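Local coordinates for protein pectinesterase inhibitor (Actinidia chinensis, PDB 1XG2) that inhibits pectin methylesterase by forming a complex with the enzyme, and may take part in regulating fruit ripening, at residues Leu34-Ser48 and Leu136-Leu150. Sequence-based numbering, arbitrary orientation. Where two conformers were deposited one is given.
Sequences LKGLGQFSIDIAQAS and LEDLCDIVLVISNLL
I146 CD1 lies over one face of the L37-G38 peptide, 3.7 Å from G38 N. No aromatic ring joins this contact, so peptide units are its flat groups. V143 CG2 lies over a face of the S41-I42 peptide, 3.8 Å from S41 C. At L136, CD1 meets A45 O at 3.5 Å.

I146 is a knob in a hole made by L34, L37, G38 and S41. Its CG2 stands opposite the backbone N (CG1 is beside it, chi1 -70°) and reaches L34 O. G38 has no side chain, which lets the isoleucine come close to the backbone.

Further along, A45 CB meets L139 CB at 4.0 Å. The side chains of L139 and I44 cross at about a right angle, with both L139 methyls on I44 CG2. L139 CD1 also reaches S48 CB at 3.6 Å. At the other end, L34 CB touches L150 CD2 at 3.7 Å. No direct hydrogen bond joins the two segments. A water links the backbones, donating to S41 O (2.8 Å) and to L139 O.

The axes of 34-48 and 136-149 run antiparallel at 160° and approach to 8.6 Å. Their helices, 34-60 and 127-149, belong to the four-helix bundle. N148 ND2 hydrogen-bonds N190 O of the pectinesterase chain. Helix 16-24 packs on S41, L139 and I142. Helix 66-95 meets I42, L136 and L150, and K35 touches Y98 of helix 98-118.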
loop_
_atom_site.group_PDB
_atom_site.type_symbol
_atom_site.label_atom_id
_atom_site.label_comp_id
_atom_site.label_asym_id
_atom_site.label_seq_id
_atom_site.Cartn_x
_atom_site.Cartn_y
_atom_site.Cartn_z
ATOM N N LEU B 34 19.194 -11.211 19.834
ATOM C CA LEU B 34 18.271 -10.387 19.056
ATOM C C LEU B 34 17.141 -11.225 18.482
ATOM O O LEU B 34 15.998 -10.817 18.527
ATOM C CB LEU B 34 18.978 -9.618 17.927
ATOM C CG LEU B 34 19.485 -8.217 18.242
ATOM C CD1 LEU B 34 20.204 -7.612 17.024
ATOM C CD2 LEU B 34 18.364 -7.294 18.728
ATOM N N LYS B 35 17.454 -12.405 17.945
ATOM C CA LYS B 35 16.415 -13.261 17.374
ATOM C C LYS B 35 15.397 -13.676 18.417
ATOM O O LYS B 35 14.203 -13.682 18.160
ATOM C CB LYS B 35 17.013 -14.522 16.728
ATOM C CG LYS B 35 17.494 -14.319 15.310
ATOM C CD LYS B 35 17.780 -15.666 14.605
ATOM C CE LYS B 35 17.715 -15.544 13.069
ATOM N NZ LYS B 35 17.195 -16.781 12.420
ATOM N N GLY B 36 15.879 -14.066 19.586
ATOM C CA GLY B 36 15.008 -14.431 20.686
ATOM C C GLY B 36 14.092 -13.299 21.135
ATOM O O GLY B 36 12.917 -13.533 21.373
ATOM N N LEU B 37 14.626 -12.083 21.240
ATOM C CA LEU B 37 13.811 -10.922 21.610
ATOM C C LEU B 37 12.786 -10.670 20.519
ATOM O O LEU B 37 11.638 -10.378 20.821
ATOM C CB LEU B 37 14.684 -9.687 21.845
ATOM C CG LEU B 37 15.656 -9.822 23.019
ATOM C CD1 LEU B 37 16.630 -8.662 23.042
ATOM C CD2 LEU B 37 14.905 -9.922 24.337
ATOM N N GLY B 38 13.196 -10.854 19.257
ATOM C CA GLY B 38 12.311 -10.744 18.103
ATOM C C GLY B 38 11.105 -11.666 18.153
ATOM O O GLY B 38 9.974 -11.221 17.985
ATOM N N GLN B 39 11.338 -12.952 18.396
ATOM C CA GLN B 39 10.243 -13.915 18.454
ATOM C C GLN B 39 9.299 -13.593 19.602
ATOM O O GLN B 39 8.088 -13.711 19.473
ATOM C CB GLN B 39 10.759 -15.353 18.591
ATOM C CG GLN B 39 11.547 -15.888 17.383
ATOM C CD GLN B 39 10.696 -16.148 16.125
ATOM O OE1 GLN B 39 9.495 -15.842 16.113
ATOM N NE2 GLN B 39 11.297 -16.696 15.092
ATOM N N PHE B 40 9.862 -13.149 20.718
ATOM C CA PHE B 40 9.057 -12.820 21.884
ATOM C C PHE B 40 8.161 -11.635 21.555
ATOM O O PHE B 40 6.965 -11.628 21.877
ATOM C CB PHE B 40 9.968 -12.489 23.073
ATOM C CG PHE B 40 9.227 -12.198 24.330
ATOM C CD1 PHE B 40 8.739 -13.233 25.111
ATOM C CD2 PHE B 40 8.993 -10.890 24.724
ATOM C CE1 PHE B 40 8.032 -12.973 26.282
ATOM C CE2 PHE B 40 8.274 -10.625 25.891
ATOM C CZ PHE B 40 7.806 -11.670 26.673
ATOM N N SER B 41 8.758 -10.655 20.893
ATOM C CA SER B 41 8.067 -9.418 20.572
ATOM C C SER B 41 6.991 -9.653 19.518
ATOM O O SER B 41 5.902 -9.096 19.568
ATOM C CB SER B 41 9.098 -8.417 20.050
ATOM O OG SER B 41 9.854 -7.912 21.290
ATOM N N ILE B 42 7.203 -10.564 18.566
ATOM C CA ILE B 42 6.143 -10.894 17.608
ATOM C C ILE B 42 4.983 -11.554 18.357
ATOM O O ILE B 42 3.838 -11.228 18.118
ATOM C CB ILE B 42 6.652 -11.817 16.460
ATOM C CG1 ILE B 42 7.707 -11.118 15.613
ATOM C CG2 ILE B 42 5.496 -12.247 15.549
ATOM C CD1 ILE B 42 8.527 -12.094 14.756
ATOM N N ASP B 43 5.293 -12.465 19.266
ATOM C CA ASP B 43 4.269 -13.171 20.038
ATOM C C ASP B 43 3.390 -12.188 20.800
ATOM O O ASP B 43 2.173 -12.323 20.800
ATOM C CB ASP B 43 4.898 -14.146 21.034
ATOM C CG ASP B 43 5.471 -15.393 20.373
ATOM O OD1 ASP B 43 5.341 -15.580 19.128
ATOM O OD2 ASP B 43 6.096 -16.237 21.048
ATOM N N ILE B 44 4.019 -11.191 21.419
ATOM C CA ILE B 44 3.314 -10.157 22.161
ATOM C C ILE B 44 2.406 -9.345 21.248
ATOM O O ILE B 44 1.251 -9.084 21.589
ATOM C CB ILE B 44 4.329 -9.207 22.859
ATOM C CG1 ILE B 44 5.080 -9.939 23.979
ATOM C CG2 ILE B 44 3.631 -7.997 23.418
ATOM C CD1 ILE B 44 4.271 -10.180 25.214
ATOM N N ALA B 45 2.935 -8.939 20.091
ATOM C CA ALA B 45 2.164 -8.157 19.149
ATOM C C ALA B 45 0.977 -8.941 18.595
ATOM O O ALA B 45 -0.124 -8.404 18.513
ATOM C CB ALA B 45 3.042 -7.659 18.025
ATOM N N GLN B 46 1.191 -10.205 18.225
ATOM C CA GLN B 46 0.104 -11.025 17.703
ATOM C C GLN B 46 -1.012 -11.274 18.730
ATOM O O GLN B 46 -2.200 -11.248 18.394
ATOM C CB GLN B 46 0.605 -12.375 17.183
ATOM C CG GLN B 46 -0.435 -13.019 16.247
ATOM C CD GLN B 46 0.006 -14.339 15.655
ATOM O OE1 GLN B 46 -0.234 -14.605 14.469
ATOM N NE2 GLN B 46 0.635 -15.170 16.468
ATOM N N ALA B 47 -0.625 -11.511 19.977
ATOM C CA ALA B 47 -1.597 -11.707 21.060
ATOM C C ALA B 47 -2.467 -10.463 21.275
ATOM O O ALA B 47 -3.671 -10.571 21.552
ATOM C CB ALA B 47 -0.868 -12.099 22.358
ATOM N N SER B 48 -1.858 -9.286 21.162
ATOM C CA SER B 48 -2.594 -8.030 21.269
ATOM C C SER B 48 -3.581 -7.893 20.113
ATOM O O SER B 48 -4.753 -7.574 20.326
ATOM C CB SER B 48 -1.633 -6.839 21.282
ATOM O OG SER B 48 -2.342 -5.624 21.440
ATOM N N LEU B 136 -1.064 -1.805 19.385
ATOM C CA LEU B 136 -0.540 -2.689 18.357
ATOM C C LEU B 136 0.586 -1.988 17.624
ATOM O O LEU B 136 1.577 -2.611 17.280
ATOM C CB LEU B 136 -1.615 -3.085 17.358
ATOM C CG LEU B 136 -1.121 -4.063 16.290
ATOM C CD1 LEU B 136 -0.531 -5.296 16.938
ATOM C CD2 LEU B 136 -2.267 -4.431 15.336
ATOM N N GLU B 137 0.411 -0.697 17.371
ATOM C CA GLU B 137 1.422 0.091 16.674
ATOM C C GLU B 137 2.721 0.100 17.479
ATOM O O GLU B 137 3.798 -0.162 16.937
ATOM C CB GLU B 137 0.926 1.516 16.428
ATOM C CG GLU B 137 -0.097 1.645 15.310
ATOM C CD GLU B 137 -0.605 3.064 15.138
ATOM O OE1 GLU B 137 -0.296 3.925 15.987
ATOM O OE2 GLU B 137 -1.318 3.321 14.152
ATOM N N ASP B 138 2.612 0.348 18.781
ATOM C CA ASP B 138 3.782 0.398 19.668
ATOM C C ASP B 138 4.486 -0.962 19.726
ATOM O O ASP B 138 5.722 -1.047 19.716
ATOM C CB ASP B 138 3.370 0.869 21.072
ATOM C CG ASP B 138 2.875 2.309 21.092
ATOM O OD1 ASP B 138 2.237 2.746 22.093
ATOM O OD2 ASP B 138 3.075 3.092 20.147
ATOM N N LEU B 139 3.699 -2.032 19.786
ATOM C CA LEU B 139 4.241 -3.373 19.889
ATOM C C LEU B 139 4.907 -3.806 18.597
ATOM O O LEU B 139 5.963 -4.437 18.626
ATOM C CB LEU B 139 3.144 -4.373 20.256
ATOM C CG LEU B 139 2.620 -4.174 21.679
ATOM C CD1 LEU B 139 1.484 -5.145 21.989
ATOM C CD2 LEU B 139 3.751 -4.278 22.684
ATOM N N CYS B 140 4.278 -3.467 17.474
ATOM C CA CYS B 140 4.825 -3.807 16.158
ATOM C C CYS B 140 6.117 -3.034 15.915
ATOM O O CYS B 140 7.031 -3.510 15.231
ATOM C CB CYS B 140 3.816 -3.517 15.063
ATOM S SG CYS B 140 2.489 -4.741 14.906
ATOM N N ASP B 141 6.205 -1.841 16.488
ATOM C CA ASP B 141 7.414 -1.041 16.367
ATOM C C ASP B 141 8.617 -1.710 17.057
ATOM O O ASP B 141 9.743 -1.582 16.589
ATOM C CB ASP B 141 7.181 0.353 16.915
ATOM C CG ASP B 141 8.156 1.353 16.368
ATOM O OD1 ASP B 141 8.504 1.284 15.165
ATOM O OD2 ASP B 141 8.610 2.265 17.058
ATOM N N ILE B 142 8.384 -2.443 18.143
ATOM C CA ILE B 142 9.457 -3.210 18.767
ATOM C C ILE B 142 9.996 -4.216 17.745
ATOM O O ILE B 142 11.195 -4.378 17.579
ATOM C CB ILE B 142 8.998 -3.939 20.062
ATOM C CG1 ILE B 142 8.452 -2.960 21.102
ATOM C CG2 ILE B 142 10.178 -4.643 20.706
ATOM C CD1 ILE B 142 7.675 -3.633 22.211
ATOM N N VAL B 143 9.087 -4.882 17.050
ATOM C CA VAL B 143 9.476 -5.860 16.054
ATOM C C VAL B 143 10.240 -5.201 14.924
ATOM O O VAL B 143 11.244 -5.725 14.478
ATOM C CB VAL B 143 8.256 -6.601 15.470
ATOM C CG1 VAL B 143 8.701 -7.607 14.419
ATOM C CG2 VAL B 143 7.482 -7.290 16.575
ATOM N N LEU B 144 9.771 -4.047 14.472
ATOM C CA LEU B 144 10.437 -3.330 13.388
ATOM C C LEU B 144 11.865 -2.940 13.783
ATOM O O LEU B 144 12.792 -3.087 12.998
ATOM C CB LEU B 144 9.636 -2.081 12.995
ATOM C CG LEU B 144 8.294 -2.349 12.314
ATOM C CD1 LEU B 144 7.438 -1.092 12.237
ATOM C CD2 LEU B 144 8.523 -2.898 10.895
ATOM N N VAL B 145 12.044 -2.459 15.013
ATOM C CA VAL B 145 13.363 -2.025 15.463
ATOM C C VAL B 145 14.318 -3.224 15.487
ATOM O O VAL B 145 15.462 -3.147 15.026
ATOM C CB VAL B 145 13.288 -1.341 16.837
ATOM C CG1 VAL B 145 14.700 -1.196 17.464
ATOM C CG2 VAL B 145 12.639 0.011 16.701
ATOM N N ILE B 146 13.837 -4.346 15.984
ATOM C CA ILE B 146 14.663 -5.529 16.063
ATOM C C ILE B 146 15.011 -5.989 14.637
ATOM O O ILE B 146 16.162 -6.342 14.363
ATOM C CB ILE B 146 13.950 -6.616 16.894
ATOM C CG1 ILE B 146 13.907 -6.214 18.374
ATOM C CG2 ILE B 146 14.654 -7.949 16.779
ATOM C CD1 ILE B 146 13.059 -7.133 19.222
ATOM N N SER B 147 14.045 -5.933 13.720
ATOM C CA SER B 147 14.305 -6.341 12.324
ATOM C C SER B 147 15.417 -5.497 11.679
ATOM O O SER B 147 16.141 -5.991 10.798
ATOM C CB SER B 147 13.031 -6.292 11.457
ATOM O OG SER B 147 12.699 -4.956 11.063
ATOM N N ASN B 148 15.555 -4.239 12.092
ATOM C CA ASN B 148 16.600 -3.380 11.540
ATOM C C ASN B 148 17.953 -3.561 12.233
ATOM O O ASN B 148 18.978 -3.284 11.636
ATOM C CB ASN B 148 16.194 -1.901 11.556
ATOM C CG ASN B 148 14.946 -1.618 10.713
ATOM O OD1 ASN B 148 14.655 -2.337 9.746
ATOM N ND2 ASN B 148 14.209 -0.589 11.078
ATOM N N LEU B 149 17.951 -4.018 13.480
ATOM C CA LEU B 149 19.192 -4.306 14.201
ATOM C C LEU B 149 19.822 -5.644 13.782
ATOM O O LEU B 149 21.038 -5.816 13.889
ATOM C CB LEU B 149 18.956 -4.331 15.709
ATOM C CG LEU B 149 18.582 -3.015 16.381
ATOM C CD1 LEU B 149 18.195 -3.296 17.826
ATOM C CD2 LEU B 149 19.729 -2.016 16.296
ATOM N N LEU B 150 19.005 -6.591 13.337
ATOM C CA LEU B 150 19.508 -7.908 12.937
ATOM C C LEU B 150 20.415 -7.749 11.713
ATOM O O LEU B 150 20.168 -6.857 10.899
ATOM C CB LEU B 150 18.348 -8.861 12.641
ATOM C CG LEU B 150 17.729 -9.437 13.919
ATOM C CD1 LEU B 150 16.275 -9.845 13.701
ATOM C CD2 LEU B 150 18.543 -10.600 14.416
HETATM O O HOH W 1 6.034 -6.491 20.644
#